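Local coordinates for cell surface protein (Faecalibacterium prausnitzii A2-165, PDB 4GT6) that is of unknown function but probably binds other proteins outside the cell through a domain built of BspA-type leucine-rich repeats, at residues H259-C264 with G282-C287; V306-I311 with A329-E334. All coordinates share one frame; numbering follows the deposited sequence. Where two conformers were deposited one is given.

In the fold
Contacts 1 and 2 join equivalent loops of successive repeats in one leucine-rich array, their centres about 10 Å apart, and they adjoin directly: backbone hydrogen bonds link F284 to V306 and N286 to A308, and the F284 ring meets that of F307, so that the phenylalanines form one continuous row. Both use two peptide N-H to C=O bonds, a pair of phenylalanine rings and two neighbouring cysteines that form no disulfide. Contact 1, nearer the middle of the chain, is the more buried, and adds histidine, aspartate, selenomethionine and a bridging water. Contact 2, farther out, has alanine and glycine at the corresponding turn positions and a partly exposed isoleucine beside an exposed glutamate at its rim.

Contact 1 of 2, residues H259-C264 with G282-C287; sequences HAFDSC and GAFMNC
F261 and F284 carry the aromatic part of the contact, an offset stack with centroids 4.6 Å apart and planes 19° from parallel. CE1 of F284 lies over one face of the F261 ring, displaced toward its rim, and comes within 3.4 Å of F261 CG. In both residues CG is anti to the carbonyl carbon, which sends the two rings the same way, side by side.

Each loop makes a type I turn (H259 to D262, G282 to M285) running into a type II turn (F261 to C264, F284 to C287), and two backbone hydrogen bonds join them. F261 N donates to A283 O in a bent bond of 2.8 Å, whereas that from S263 N to M285 O is nearly straight, at 172°. CA-H...O contacts run beside them, the shortest from S263 CA to N286 O at 3.1 Å.

The selenium of M285, a selenomethionine, sits at the edge of the H259 ring and near its plane, 3.7 Å from NE2; CG between the backbone N and the carbonyl carbon (chi1 75°) and an extended chi2 carry it there. ND1 of the same ring is hydrogen-bonded to N199, while D262 pairs with R237 in a salt bridge. A water bridges S263 OG (2.7 Å) and N286 ND2, whose N-H it accepts.

These equivalent loops of successive leucine-rich repeats, stacked in the solenoid, follow strands 253-256 and 278-279, with F261 also packing on I256 and on L235 of strand 233-237 while its ring stacks with Y238.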
ATOM      1  N   HIS A 259      -6.531  -1.317  -9.454  1.00 14.03           N
ATOM      2  CA  HIS A 259      -7.242  -1.707  -8.220  1.00 14.34           C
ATOM      3  C   HIS A 259      -8.218  -0.621  -7.697  1.00 16.12           C
ATOM      4  O   HIS A 259      -8.540  -0.624  -6.506  1.00 15.87           O
ATOM      5  CB  HIS A 259      -6.196  -2.102  -7.135  1.00 15.86           C
ATOM      6  CG  HIS A 259      -5.327  -3.245  -7.578  1.00 19.87           C
ATOM      7  ND1 HIS A 259      -3.988  -3.064  -7.892  1.00 22.20           N
ATOM      8  CD2 HIS A 259      -5.652  -4.540  -7.796  1.00 22.67           C
ATOM      9  CE1 HIS A 259      -3.543  -4.253  -8.285  1.00 22.35           C
ATOM     10  NE2 HIS A 259      -4.504  -5.177  -8.220  1.00 22.54           N
ATOM     11  N   ALA A 260      -8.724   0.288  -8.580  1.00 13.43           N
ATOM     12  CA  ALA A 260      -9.598   1.378  -8.108  1.00 13.36           C
ATOM     13  C   ALA A 260     -10.899   0.850  -7.494  1.00 17.24           C
ATOM     14  O   ALA A 260     -11.454   1.482  -6.592  1.00 16.76           O
ATOM     15  CB  ALA A 260      -9.920   2.352  -9.250  1.00 13.82           C
ATOM     16  N   PHE A 261     -11.388  -0.307  -7.985  1.00 13.70           N
ATOM     17  CA  PHE A 261     -12.631  -0.920  -7.491  1.00 14.10           C
ATOM     18  C   PHE A 261     -12.368  -2.304  -6.921  1.00 16.52           C
ATOM     19  O   PHE A 261     -13.282  -3.115  -6.861  1.00 17.06           O
ATOM     20  CB  PHE A 261     -13.673  -1.044  -8.622  1.00 14.37           C
ATOM     21  CG  PHE A 261     -14.298   0.220  -9.147  1.00 14.86           C
ATOM     22  CD1 PHE A 261     -13.672   0.960 -10.150  1.00 15.88           C
ATOM     23  CD2 PHE A 261     -15.566   0.620  -8.721  1.00 15.51           C
ATOM     24  CE1 PHE A 261     -14.274   2.110 -10.676  1.00 15.77           C
ATOM     25  CE2 PHE A 261     -16.159   1.780  -9.233  1.00 17.65           C
ATOM     26  CZ  PHE A 261     -15.514   2.516 -10.213  1.00 16.55           C
ATOM     27  N   ASP A 262     -11.146  -2.588  -6.463  1.00 14.97           N
ATOM     28  CA  ASP A 262     -10.906  -3.928  -5.956  1.00 14.29           C
ATOM     29  C   ASP A 262     -11.726  -4.186  -4.679  1.00 19.16           C
ATOM     30  O   ASP A 262     -12.013  -3.258  -3.908  1.00 17.81           O
ATOM     31  CB  ASP A 262      -9.401  -4.229  -5.757  1.00 16.02           C
ATOM     32  CG  ASP A 262      -8.635  -3.497  -4.640  1.00 21.98           C
ATOM     33  OD1 ASP A 262      -9.228  -2.634  -3.971  1.00 22.48           O
ATOM     34  OD2 ASP A 262      -7.450  -3.808  -4.437  1.00 24.51           O
ATOM     35  N   SER A 263     -12.186  -5.446  -4.531  1.00 17.46           N
ATOM     36  CA  SER A 263     -12.891  -5.969  -3.358  1.00 18.24           C
ATOM     37  C   SER A 263     -14.160  -5.191  -2.958  1.00 22.37           C
ATOM     38  O   SER A 263     -14.454  -5.083  -1.759  1.00 22.79           O
ATOM     39  CB  SER A 263     -11.942  -6.074  -2.165  1.00 22.17           C
ATOM     40  OG  SER A 263     -10.915  -7.010  -2.456  1.00 27.37           O
ATOM     41  N   CYS A 264     -14.942  -4.696  -3.940  1.00 19.44           N
ATOM     42  CA  CYS A 264     -16.225  -4.049  -3.612  1.00 19.84           C
ATOM     43  C   CYS A 264     -17.213  -5.116  -3.160  1.00 22.83           C
ATOM     44  O   CYS A 264     -17.540  -6.014  -3.935  1.00 23.64           O
ATOM     45  CB  CYS A 264     -16.767  -3.265  -4.797  1.00 19.81           C
ATOM     46  SG  CYS A 264     -15.778  -1.820  -5.208  1.00 23.19           S
ATOM     47  N   GLY A 282      -6.158  -5.178 -12.367  1.00 14.96           N
ATOM     48  CA  GLY A 282      -7.029  -5.584 -11.265  1.00 15.93           C
ATOM     49  C   GLY A 282      -8.030  -4.530 -10.831  1.00 17.83           C
ATOM     50  O   GLY A 282      -8.434  -4.508  -9.667  1.00 17.60           O
ATOM     51  N   ALA A 283      -8.478  -3.689 -11.764  1.00 15.39           N
ATOM     52  CA  ALA A 283      -9.399  -2.606 -11.426  1.00 14.74           C
ATOM     53  C   ALA A 283     -10.648  -3.096 -10.701  1.00 16.81           C
ATOM     54  O   ALA A 283     -11.072  -2.427  -9.784  1.00 17.62           O
ATOM     55  CB  ALA A 283      -9.789  -1.835 -12.664  1.00 14.47           C
ATOM     56  N   PHE A 284     -11.226  -4.248 -11.085  1.00 13.66           N
ATOM     57  CA  PHE A 284     -12.456  -4.764 -10.458  1.00 14.04           C
ATOM     58  C   PHE A 284     -12.223  -6.141  -9.846  1.00 20.12           C
ATOM     59  O   PHE A 284     -13.170  -6.910  -9.671  1.00 20.73           O
ATOM     60  CB  PHE A 284     -13.592  -4.844 -11.501  1.00 16.29           C
ATOM     61  CG  PHE A 284     -13.993  -3.496 -12.049  1.00 16.41           C
ATOM     62  CD1 PHE A 284     -14.964  -2.732 -11.413  1.00 18.19           C
ATOM     63  CD2 PHE A 284     -13.399  -2.991 -13.197  1.00 17.11           C
ATOM     64  CE1 PHE A 284     -15.336  -1.485 -11.926  1.00 18.82           C
ATOM     65  CE2 PHE A 284     -13.753  -1.736 -13.695  1.00 20.26           C
ATOM     66  CZ  PHE A 284     -14.715  -0.987 -13.052  1.00 18.17           C
HETATM   67  N   MSE A 285     -10.999  -6.430  -9.443  1.00 17.19           N
HETATM   68  CA  MSE A 285     -10.741  -7.760  -8.928  1.00 17.69           C
HETATM   69  C   MSE A 285     -11.403  -8.022  -7.554  1.00 21.68           C
HETATM   70  O   MSE A 285     -11.538  -7.118  -6.729  1.00 21.76           O
HETATM   71  CB  MSE A 285      -9.257  -8.101  -8.934  1.00 21.27           C
HETATM   72  CG  MSE A 285      -8.428  -7.466  -7.885  1.00 27.83           C
HETATM   73 SE   MSE A 285      -6.616  -8.259  -8.037  0.75 36.15          SE
HETATM   74  CE  MSE A 285      -6.942 -10.140  -7.802  1.00 33.40           C
ATOM     75  N   ASN A 286     -11.897  -9.256  -7.379  1.00 20.08           N
ATOM     76  CA  ASN A 286     -12.569  -9.729  -6.165  1.00 20.53           C
ATOM     77  C   ASN A 286     -13.810  -8.883  -5.815  1.00 24.60           C
ATOM     78  O   ASN A 286     -14.017  -8.560  -4.645  1.00 26.25           O
ATOM     79  CB  ASN A 286     -11.582  -9.781  -4.989  1.00 22.76           C
ATOM     80  CG  ASN A 286     -10.469 -10.762  -5.242  1.00 34.36           C
ATOM     81  OD1 ASN A 286     -10.695 -11.867  -5.725  1.00 28.72           O
ATOM     82  ND2 ASN A 286      -9.246 -10.366  -4.966  1.00 25.16           N
ATOM     83  N   CYS A 287     -14.634  -8.531  -6.830  1.00 19.90           N
ATOM     84  CA  CYS A 287     -15.927  -7.854  -6.625  1.00 19.39           C
ATOM     85  C   CYS A 287     -16.973  -8.965  -6.683  1.00 24.32           C
ATOM     86  O   CYS A 287     -17.368  -9.342  -7.786  1.00 23.62           O
ATOM     87  CB  CYS A 287     -16.160  -6.781  -7.684  1.00 18.53           C
ATOM     88  SG  CYS A 287     -15.165  -5.293  -7.426  1.00 20.74           S
TER
HETATM   89  O   HOH W   1      -8.608  -7.653  -3.722  1.00 26.96           O

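Contact 2 of 2, residues V306-I311 with A329-E334; sequences VFAGCI and AFAGCE
Two type II turns of neighbouring leucine-rich repeats, F307 to C310 and F330 to C333, lie one above the other in almost the same register. F307 N donates to A329 O at 2.8 Å, and G309 N to A331 O, also at 2.8 Å with an N-H...O angle of 153°. G309 and G332 take the positive-phi position of their turns, where glycine is favoured.

The F307 and F330 rings point the same way but are slid apart, their centroids 5.5 Å from each other and planes at 28°, and they barely overlap. Contact is made through CE1 of F330, 3.6 Å from CD2 of F307. An alanine in place of F330 would probably open a gap beside F307 and interrupt the ring row, taking an aromatic neighbour from F353 as well.

V306 sends CG1 to A329 CB at 4.0 Å, and C310 CB lies the same distance from C333 SG. At the rim, I311 has CG2 beside its backbone N, and this methyl lies 3.5 Å from G332 O; in the conformer described, one of two, CG of E334 runs alongside CB and CG2 of I311.

Such repeated turns, each with an inward phenylalanine and a cysteine, belong to the solenoid of BspA-type leucine-rich repeats, whose coils stack by backbone bonds and ladders of like residues.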
ATOM      1  N   VAL A 306      -8.268  -7.997 -14.401  1.00 14.62           N
ATOM      2  CA  VAL A 306      -9.286  -6.916 -14.350  1.00 14.53           C
ATOM      3  C   VAL A 306     -10.587  -7.364 -13.616  1.00 16.88           C
ATOM      4  O   VAL A 306     -11.089  -6.603 -12.792  1.00 16.42           O
ATOM      5  CB  VAL A 306      -9.573  -6.253 -15.726  1.00 18.45           C
ATOM      6  CG1 VAL A 306     -10.040  -7.259 -16.782  1.00 18.32           C
ATOM      7  CG2 VAL A 306     -10.539  -5.060 -15.592  1.00 17.99           C
ATOM      8  N   PHE A 307     -11.096  -8.566 -13.894  1.00 16.37           N
ATOM      9  CA  PHE A 307     -12.297  -9.111 -13.256  1.00 17.47           C
ATOM     10  C   PHE A 307     -11.998 -10.425 -12.546  1.00 21.79           C
ATOM     11  O   PHE A 307     -12.908 -11.214 -12.319  1.00 22.06           O
ATOM     12  CB  PHE A 307     -13.427  -9.300 -14.290  1.00 19.45           C
ATOM     13  CG  PHE A 307     -13.844  -8.003 -14.937  1.00 19.11           C
ATOM     14  CD1 PHE A 307     -14.514  -7.022 -14.206  1.00 20.02           C
ATOM     15  CD2 PHE A 307     -13.591  -7.767 -16.286  1.00 19.99           C
ATOM     16  CE1 PHE A 307     -14.878  -5.807 -14.801  1.00 20.20           C
ATOM     17  CE2 PHE A 307     -13.955  -6.553 -16.879  1.00 21.69           C
ATOM     18  CZ  PHE A 307     -14.592  -5.581 -16.135  1.00 19.79           C
ATOM     19  N   ALA A 308     -10.743 -10.651 -12.148  1.00 19.18           N
ATOM     20  CA  ALA A 308     -10.390 -11.868 -11.423  1.00 20.13           C
ATOM     21  C   ALA A 308     -11.214 -11.953 -10.114  1.00 26.31           C
ATOM     22  O   ALA A 308     -11.377 -10.935  -9.424  1.00 24.44           O
ATOM     23  CB  ALA A 308      -8.887 -11.886 -11.124  1.00 21.04           C
ATOM     24  N   GLY A 309     -11.784 -13.126  -9.839  1.00 24.18           N
ATOM     25  CA  GLY A 309     -12.573 -13.362  -8.626  1.00 24.75           C
ATOM     26  C   GLY A 309     -13.955 -12.721  -8.612  1.00 27.17           C
ATOM     27  O   GLY A 309     -14.569 -12.582  -7.545  1.00 27.34           O
ATOM     28  N   CYS A 310     -14.461 -12.325  -9.787  1.00 20.81           N
ATOM     29  CA  CYS A 310     -15.805 -11.755  -9.863  1.00 20.54           C
ATOM     30  C   CYS A 310     -16.782 -12.927 -10.026  1.00 24.60           C
ATOM     31  O   CYS A 310     -17.245 -13.257 -11.118  1.00 22.85           O
ATOM     32  CB  CYS A 310     -15.917 -10.712 -10.966  1.00 20.69           C
ATOM     33  SG  CYS A 310     -15.055  -9.161 -10.566  1.00 23.89           S
ATOM     34  N   ILE A 311     -17.087 -13.536  -8.881  1.00 23.13           N
ATOM     35  CA  ILE A 311     -17.838 -14.785  -8.749  1.00 25.43           C
ATOM     36  C   ILE A 311     -19.363 -14.669  -9.028  1.00 31.83           C
ATOM     37  O   ILE A 311     -20.012 -15.710  -9.076  1.00 33.92           O
ATOM     38  CB  ILE A 311     -17.533 -15.460  -7.369  1.00 29.29           C
ATOM     39  CG1 ILE A 311     -17.951 -14.585  -6.155  1.00 29.38           C
ATOM     40  CG2 ILE A 311     -16.048 -15.860  -7.284  1.00 29.98           C
ATOM     41  CD1 ILE A 311     -18.203 -15.377  -4.834  1.00 36.19           C
ATOM     42  N   ALA A 329      -7.506 -12.160 -16.554  1.00 19.17           N
ATOM     43  CA  ALA A 329      -8.575 -11.161 -16.689  1.00 18.21           C
ATOM     44  C   ALA A 329      -9.922 -11.636 -16.094  1.00 20.49           C
ATOM     45  O   ALA A 329     -10.625 -10.822 -15.500  1.00 19.71           O
ATOM     46  CB  ALA A 329      -8.765 -10.762 -18.137  1.00 18.04           C
ATOM     47  N   PHE A 330     -10.262 -12.925 -16.238  1.00 18.46           N
ATOM     48  CA  PHE A 330     -11.504 -13.485 -15.674  1.00 20.43           C
ATOM     49  C   PHE A 330     -11.203 -14.698 -14.795  1.00 26.57           C
ATOM     50  O   PHE A 330     -12.075 -15.552 -14.623  1.00 26.49           O
ATOM     51  CB  PHE A 330     -12.491 -13.870 -16.796  1.00 22.79           C
ATOM     52  CG  PHE A 330     -12.989 -12.671 -17.562  1.00 23.11           C
ATOM     53  CD1 PHE A 330     -14.106 -11.960 -17.125  1.00 24.13           C
ATOM     54  CD2 PHE A 330     -12.301 -12.207 -18.682  1.00 23.18           C
ATOM     55  CE1 PHE A 330     -14.571 -10.853 -17.837  1.00 24.25           C
ATOM     56  CE2 PHE A 330     -12.757 -11.092 -19.386  1.00 23.81           C
ATOM     57  CZ  PHE A 330     -13.899 -10.436 -18.973  1.00 22.58           C
ATOM     58  N   ALA A 331      -9.985 -14.786 -14.232  1.00 24.15           N
ATOM     59  CA  ALA A 331      -9.601 -15.948 -13.413  1.00 25.44           C
ATOM     60  C   ALA A 331     -10.484 -16.076 -12.177  1.00 29.72           C
ATOM     61  O   ALA A 331     -10.639 -15.113 -11.422  1.00 28.16           O
ATOM     62  CB  ALA A 331      -8.139 -15.854 -12.997  1.00 26.20           C
ATOM     63  N   GLY A 332     -11.064 -17.263 -11.994  1.00 26.07           N
ATOM     64  CA  GLY A 332     -11.917 -17.538 -10.845  1.00 26.40           C
ATOM     65  C   GLY A 332     -13.341 -17.032 -10.958  1.00 30.17           C
ATOM     66  O   GLY A 332     -14.072 -17.040  -9.963  1.00 30.71           O
ATOM     67  N   CYS A 333     -13.777 -16.627 -12.173  1.00 25.60           N
ATOM     68  CA  CYS A 333     -15.169 -16.214 -12.400  1.00 24.63           C
ATOM     69  C   CYS A 333     -15.986 -17.502 -12.605  1.00 29.91           C
ATOM     70  O   CYS A 333     -16.393 -17.842 -13.723  1.00 28.72           O
ATOM     71  CB  CYS A 333     -15.262 -15.254 -13.578  1.00 23.45           C
ATOM     72  SG  CYS A 333     -14.474 -13.654 -13.265  1.00 25.26           S
ATOM     73  N   GLU A 334     -16.211 -18.207 -11.482  0.50 28.44           N
ATOM     74  CA  GLU A 334     -16.868 -19.517 -11.349  0.50 29.80           C
ATOM     75  C   GLU A 334     -18.315 -19.573 -11.886  0.50 34.32           C
ATOM     76  O   GLU A 334     -18.802 -20.673 -12.142  0.50 35.85           O
ATOM     77  CB  GLU A 334     -16.844 -19.984  -9.873  0.50 31.91           C
ATOM     78  CG  GLU A 334     -17.436 -19.000  -8.872  0.50 37.44           C
ATOM     79  CD  GLU A 334     -17.269 -19.328  -7.399  0.50 49.44           C
ATOM     80  OE1 GLU A 334     -16.114 -19.433  -6.924  0.50 39.57           O
ATOM     81  OE2 GLU A 334     -18.303 -19.385  -6.699  0.50 39.10           O
TER